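Local structure of FAD dependent oxidoreductase (Chelativorans sp. BNC1, 6PXS) at residues Q223-H229 with E301-R307; V260-T264 with L281-Q285. The protein acts as an iminodiacetate oxidase, a flavoprotein of the DadA oxidoreductase family that carries bound FAD. All blocks are in the same frame, centred on the assembly; numbering follows the deposited sequence.

Interaction 1: Q223-H229 with E301-R307. With FAD (flavin-adenine dinucleotide), chain E.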
# COMPACT_ATOMS: atom_id res chain seq x y z
N GLN A 223 7.51 4.71 -22.49
CA GLN A 223 8.65 3.86 -22.18
C GLN A 223 8.61 3.60 -20.68
O GLN A 223 8.97 4.47 -19.88
CB GLN A 223 9.97 4.52 -22.59
CG GLN A 223 11.19 3.62 -22.40
CD GLN A 223 12.50 4.35 -22.61
OE1 GLN A 223 12.77 5.37 -21.98
NE2 GLN A 223 13.33 3.83 -23.50
N LYS A 224 8.16 2.40 -20.30
CA LYS A 224 8.07 2.06 -18.89
C LYS A 224 9.42 2.21 -18.20
O LYS A 224 10.48 1.99 -18.80
CB LYS A 224 7.55 0.62 -18.74
CG LYS A 224 7.52 0.11 -17.31
CD LYS A 224 6.89 -1.27 -17.25
CE LYS A 224 6.93 -1.84 -15.85
NZ LYS A 224 6.35 -3.22 -15.80
N GLY A 225 9.37 2.60 -16.93
CA GLY A 225 10.57 2.72 -16.13
C GLY A 225 10.32 2.40 -14.67
O GLY A 225 9.44 2.99 -14.04
N GLN A 226 11.09 1.46 -14.12
CA GLN A 226 10.99 1.09 -12.72
C GLN A 226 12.16 1.69 -11.95
O GLN A 226 13.31 1.57 -12.39
CB GLN A 226 10.97 -0.44 -12.56
CG GLN A 226 9.94 -1.13 -13.44
CD GLN A 226 9.89 -2.63 -13.22
OE1 GLN A 226 10.07 -3.11 -12.10
NE2 GLN A 226 9.66 -3.37 -14.29
N ILE A 227 11.87 2.32 -10.82
CA ILE A 227 12.87 3.03 -10.03
C ILE A 227 12.72 2.62 -8.58
O ILE A 227 11.60 2.56 -8.06
CB ILE A 227 12.72 4.56 -10.20
CG1 ILE A 227 13.84 5.29 -9.46
CG2 ILE A 227 11.36 5.02 -9.70
CD1 ILE A 227 13.92 6.77 -9.81
N ILE A 228 13.84 2.33 -7.92
CA ILE A 228 13.85 1.79 -6.57
C ILE A 228 14.20 2.89 -5.58
O ILE A 228 15.07 3.73 -5.85
CB ILE A 228 14.83 0.61 -6.45
CG1 ILE A 228 14.34 -0.57 -7.29
CG2 ILE A 228 15.01 0.21 -4.99
CD1 ILE A 228 15.30 -1.73 -7.36
N HIS A 229 13.53 2.88 -4.43
CA HIS A 229 13.78 3.82 -3.35
C HIS A 229 14.27 3.05 -2.13
O HIS A 229 13.60 2.13 -1.67
CB HIS A 229 12.52 4.62 -3.01
CG HIS A 229 12.14 5.61 -4.06
ND1 HIS A 229 12.02 6.96 -3.81
CD2 HIS A 229 11.85 5.45 -5.38
CE1 HIS A 229 11.68 7.59 -4.92
NE2 HIS A 229 11.57 6.70 -5.89
N GLU A 301 10.04 1.08 -1.45
CA GLU A 301 9.07 1.01 -2.54
C GLU A 301 9.81 0.96 -3.87
O GLU A 301 11.02 1.16 -3.94
CB GLU A 301 8.10 2.20 -2.51
CG GLU A 301 8.78 3.57 -2.60
CD GLU A 301 7.80 4.67 -2.98
OE1 GLU A 301 6.77 4.37 -3.60
OE2 GLU A 301 8.08 5.85 -2.65
N THR A 302 9.04 0.68 -4.92
CA THR A 302 9.54 0.69 -6.29
C THR A 302 8.47 1.34 -7.16
O THR A 302 7.39 0.76 -7.35
CB THR A 302 9.87 -0.71 -6.79
OG1 THR A 302 10.93 -1.26 -5.99
CG2 THR A 302 10.29 -0.69 -8.25
N ARG A 303 8.76 2.52 -7.69
CA ARG A 303 7.79 3.26 -8.48
C ARG A 303 7.86 2.87 -9.95
O ARG A 303 8.86 2.33 -10.43
CB ARG A 303 8.01 4.76 -8.32
CG ARG A 303 7.94 5.24 -6.89
CD ARG A 303 8.10 6.74 -6.79
NE ARG A 303 8.21 7.19 -5.41
CZ ARG A 303 8.46 8.44 -5.04
NH1 ARG A 303 8.63 9.38 -5.96
NH2 ARG A 303 8.55 8.75 -3.76
N VAL A 304 6.78 3.15 -10.67
CA VAL A 304 6.68 2.87 -12.09
C VAL A 304 6.21 4.14 -12.80
O VAL A 304 5.30 4.82 -12.32
CB VAL A 304 5.73 1.70 -12.40
CG1 VAL A 304 5.56 1.53 -13.90
CG2 VAL A 304 6.25 0.42 -11.76
N GLY A 305 6.83 4.44 -13.93
CA GLY A 305 6.46 5.60 -14.71
C GLY A 305 6.65 5.38 -16.19
O GLY A 305 7.59 4.68 -16.60
N PHE A 306 5.77 5.95 -17.00
CA PHE A 306 5.84 5.83 -18.45
C PHE A 306 6.40 7.13 -19.01
O PHE A 306 5.72 8.17 -19.01
CB PHE A 306 4.47 5.52 -19.04
CG PHE A 306 3.79 4.32 -18.43
CD1 PHE A 306 4.35 3.06 -18.56
CD2 PHE A 306 2.60 4.45 -17.74
CE1 PHE A 306 3.73 1.95 -18.00
CE2 PHE A 306 1.98 3.35 -17.18
CZ PHE A 306 2.54 2.10 -17.31
N ARG A 307 7.64 7.09 -19.49
CA ARG A 307 8.25 8.28 -20.05
C ARG A 307 7.59 8.62 -21.39
O ARG A 307 7.33 7.73 -22.20
CB ARG A 307 9.75 8.07 -20.28
CG ARG A 307 10.55 7.74 -19.03
CD ARG A 307 11.98 7.41 -19.40
NE ARG A 307 12.36 6.07 -18.95
CZ ARG A 307 13.12 5.81 -17.89
NH1 ARG A 307 13.40 4.56 -17.58
NH2 ARG A 307 13.62 6.80 -17.15
PA FAD E . 3.35 13.24 -17.22
O1A FAD E . 3.04 11.80 -17.36
O2A FAD E . 4.05 13.60 -15.91
O5B FAD E . 2.07 14.13 -17.38
C5B FAD E . 0.93 13.68 -18.15
C4B FAD E . -0.32 14.00 -17.38
O4B FAD E . -1.41 14.23 -18.31
C3B FAD E . -0.79 12.90 -16.43
O3B FAD E . -1.27 13.46 -15.22
C2B FAD E . -1.92 12.23 -17.22
O2B FAD E . -2.87 11.60 -16.38
C1B FAD E . -2.52 13.44 -17.93
N9A FAD E . -3.30 13.12 -19.12
C8A FAD E . -2.88 12.43 -20.23
N7A FAD E . -3.81 12.29 -21.14
C5A FAD E . -4.91 12.94 -20.60
C6A FAD E . -6.22 13.15 -21.08
N6A FAD E . -6.66 12.71 -22.26
N1A FAD E . -7.07 13.84 -20.29
C2A FAD E . -6.64 14.28 -19.10
N3A FAD E . -5.43 14.13 -18.55
C4A FAD E . -4.61 13.45 -19.35
N1 FAD E . 13.86 13.27 -15.99
C2 FAD E . 14.95 13.96 -15.56
O2 FAD E . 15.21 15.10 -15.97
N3 FAD E . 15.80 13.40 -14.62
C4 FAD E . 15.67 12.15 -14.05
O4 FAD E . 16.49 11.75 -13.23
C4X FAD E . 14.51 11.41 -14.52
N5 FAD E . 14.30 10.22 -14.04
C5X FAD E . 13.19 9.52 -14.48
C6 FAD E . 12.96 8.24 -13.98
C7 FAD E . 11.86 7.50 -14.39
C7M FAD E . 11.64 6.12 -13.82
C8 FAD E . 10.97 8.04 -15.33
C8M FAD E . 9.77 7.25 -15.80
C9 FAD E . 11.20 9.31 -15.84
C9A FAD E . 12.30 10.05 -15.43
N10 FAD E . 12.56 11.35 -15.92
C10 FAD E . 13.66 12.06 -15.49
C1' FAD E . 11.67 11.96 -16.92
C2' FAD E . 10.50 12.73 -16.31
O2' FAD E . 9.99 12.03 -15.17
C3' FAD E . 9.40 12.87 -17.35
O3' FAD E . 9.98 13.19 -18.61
C4' FAD E . 8.35 13.94 -17.03
O4' FAD E . 7.77 13.66 -15.75
C5' FAD E . 7.28 14.01 -18.09
O5' FAD E . 6.27 14.96 -17.69
P FAD E . 4.95 15.15 -18.53
O1P FAD E . 5.33 15.36 -20.00
O2P FAD E . 4.07 16.19 -17.94
O3P FAD E . 4.27 13.72 -18.41
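Q223 and R307 open an antiparallel ladder as a hydrogen-bonded pair: Q223 N reaches R307 O over 3.0 Å, and R307 N returns to Q223 O. On the face that carries K224, V304 and F306, CB of K224 comes to 4.0 Å from F306 CD1, while the extended lysine chain runs past V304 CG1 to the R274 carbonyl. G225 pairs with G305, both in the FAD pocket. Lacking a side chain, G305 lets the flavin's dimethylbenzene end in close, C8M 3.5 Å from G305 O; CG of R307 also packs on C8M. Without one, G225 clears the way for the R307 guanidinium, its O near C7M. Q226 sits across from V304, its amide reaching T276. I227 N bonds to R303 O at 3.0 Å. With CG1 anti to the backbone N (chi1 -176°), the other branch, CG2, meets R303 CB at 3.6 Å. H229 ends the run, its CE1 3.3 Å above the centre of the R303 guanidinium, the two planes 22° apart. R303 NE and NH2 grip E301 OE2 side-on in a salt bridge. A leucine replacing R303 would probably leave the E301 carboxylate without its cation and one face of the H229 imidazole less supported. Strand 220-231 lies between strands 298-310 and 258-261; helix 277-290 packs on the face bearing Q226 and I228, and the flavin lies against the other.

Interaction 2: V260-T264 with L281-Q285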
# COMPACT_ATOMS: atom_id res chain seq x y z
N VAL A 260 17.82 6.71 -4.02
CA VAL A 260 17.09 6.23 -5.19
C VAL A 260 18.11 5.70 -6.19
O VAL A 260 19.20 6.25 -6.32
CB VAL A 260 16.23 7.35 -5.81
CG1 VAL A 260 15.39 6.80 -6.95
CG2 VAL A 260 15.36 8.00 -4.74
N VAL A 261 17.74 4.62 -6.89
CA VAL A 261 18.66 3.93 -7.78
C VAL A 261 18.11 3.94 -9.20
O VAL A 261 16.90 3.93 -9.42
CB VAL A 261 18.93 2.49 -7.31
CG1 VAL A 261 20.02 1.84 -8.15
CG2 VAL A 261 19.32 2.48 -5.84
N GLY A 262 19.03 3.95 -10.17
CA GLY A 262 18.72 4.12 -11.58
C GLY A 262 17.57 3.28 -12.08
O GLY A 262 17.29 2.21 -11.54
N ALA A 263 16.91 3.75 -13.13
CA ALA A 263 15.67 3.16 -13.60
C ALA A 263 15.89 2.28 -14.82
O ALA A 263 16.93 2.30 -15.47
CB ALA A 263 14.65 4.26 -13.92
N THR A 264 14.87 1.48 -15.12
CA THR A 264 14.85 0.65 -16.32
C THR A 264 14.39 1.48 -17.51
O THR A 264 13.83 2.57 -17.37
CB THR A 264 13.92 -0.55 -16.12
OG1 THR A 264 12.58 -0.10 -15.90
CG2 THR A 264 14.37 -1.39 -14.93
N LEU A 281 15.63 -6.65 -10.64
CA LEU A 281 16.94 -7.29 -10.58
C LEU A 281 17.99 -6.41 -11.27
O LEU A 281 19.06 -6.16 -10.71
CB LEU A 281 16.88 -8.67 -11.24
CG LEU A 281 18.21 -9.44 -11.34
CD1 LEU A 281 18.76 -9.77 -9.97
CD2 LEU A 281 18.04 -10.70 -12.16
N GLU A 282 17.69 -5.95 -12.48
CA GLU A 282 18.65 -5.14 -13.22
C GLU A 282 19.08 -3.92 -12.42
O GLU A 282 20.27 -3.58 -12.37
CB GLU A 282 18.06 -4.73 -14.57
CG GLU A 282 17.81 -5.89 -15.52
CD GLU A 282 17.13 -5.46 -16.80
OE1 GLU A 282 16.91 -6.32 -17.68
OE2 GLU A 282 16.81 -4.26 -16.92
N VAL A 283 18.12 -3.24 -11.79
CA VAL A 283 18.44 -2.04 -11.03
C VAL A 283 19.27 -2.40 -9.80
O VAL A 283 20.26 -1.73 -9.48
CB VAL A 283 17.16 -1.29 -10.64
CG1 VAL A 283 17.49 -0.09 -9.77
CG2 VAL A 283 16.40 -0.85 -11.89
N LEU A 284 18.89 -3.47 -9.10
CA LEU A 284 19.64 -3.86 -7.90
C LEU A 284 21.08 -4.22 -8.25
O LEU A 284 22.01 -3.86 -7.51
CB LEU A 284 18.93 -5.03 -7.21
CG LEU A 284 17.59 -4.71 -6.54
CD1 LEU A 284 16.88 -5.98 -6.11
CD2 LEU A 284 17.80 -3.79 -5.35
N GLN A 285 21.29 -4.94 -9.36
CA GLN A 285 22.64 -5.30 -9.75
C GLN A 285 23.49 -4.06 -10.00
O GLN A 285 24.62 -3.95 -9.51
CB GLN A 285 22.61 -6.18 -11.00
CG GLN A 285 22.28 -7.64 -10.74
CD GLN A 285 22.27 -8.47 -12.01
OE1 GLN A 285 22.70 -8.01 -13.06
NE2 GLN A 285 21.76 -9.69 -11.91
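T264 OG1 is gripped by two groups, the backbone N of Q226 and OE1 of E266, while the other branch of T264 turns to the helix. With OG1 between the backbone N and the carbonyl carbon (chi1 62°), CG2 meets V283 CG2 at 3.7 Å, and the T264 and V283 side chains lie roughly perpendicular. V283 carries this contact. Its CG1 branch, anti to the backbone N (chi1 176°), meets CG1 of V261 at 3.6 Å as the two valines run antiparallel past one another. The carbonyl of G262 lies against both V283 methyls, but G262 is poorly ordered, so the closeness there is doubtful. E282 adds a marginal approach, OE2 lying 4.3 Å from T264 CG2. The result is a small apolar junction in which one helix residue wedges against the end of a strand and the loop leaving it. The loop's opposite flank belongs to the cofactor, for A263 turns away from the helix and touches FAD. Strand 258-261 runs between strands 251-254 and 220-231, and V261 bonds through its backbone to I228. Helix 277-290 also rests V283 on I228, and elsewhere its L281 packs on L281 of the second subunit.

In the fold
Both contacts are buried and belong to the same antiparallel sheet, in which strands 220-231 and 258-261 are neighbours. Interaction 1 joins two of its strands through a regular backbone ladder, with the E301-R303 salt bridge and H229 at one end and R307 with the flavin near the other. Interaction 2 is smaller and depends on valine and threonine methyls, packing a helix against the end of strand 258-261 and the loop after it, with no polar bond between its segments. It is nested in the chain loop that interaction 1 closes. Strand 220-231 of interaction 1 bonds to both the strand and the loop of interaction 2. FAD touches both, whereas the helix of interaction 2 also reaches a neighbouring subunit.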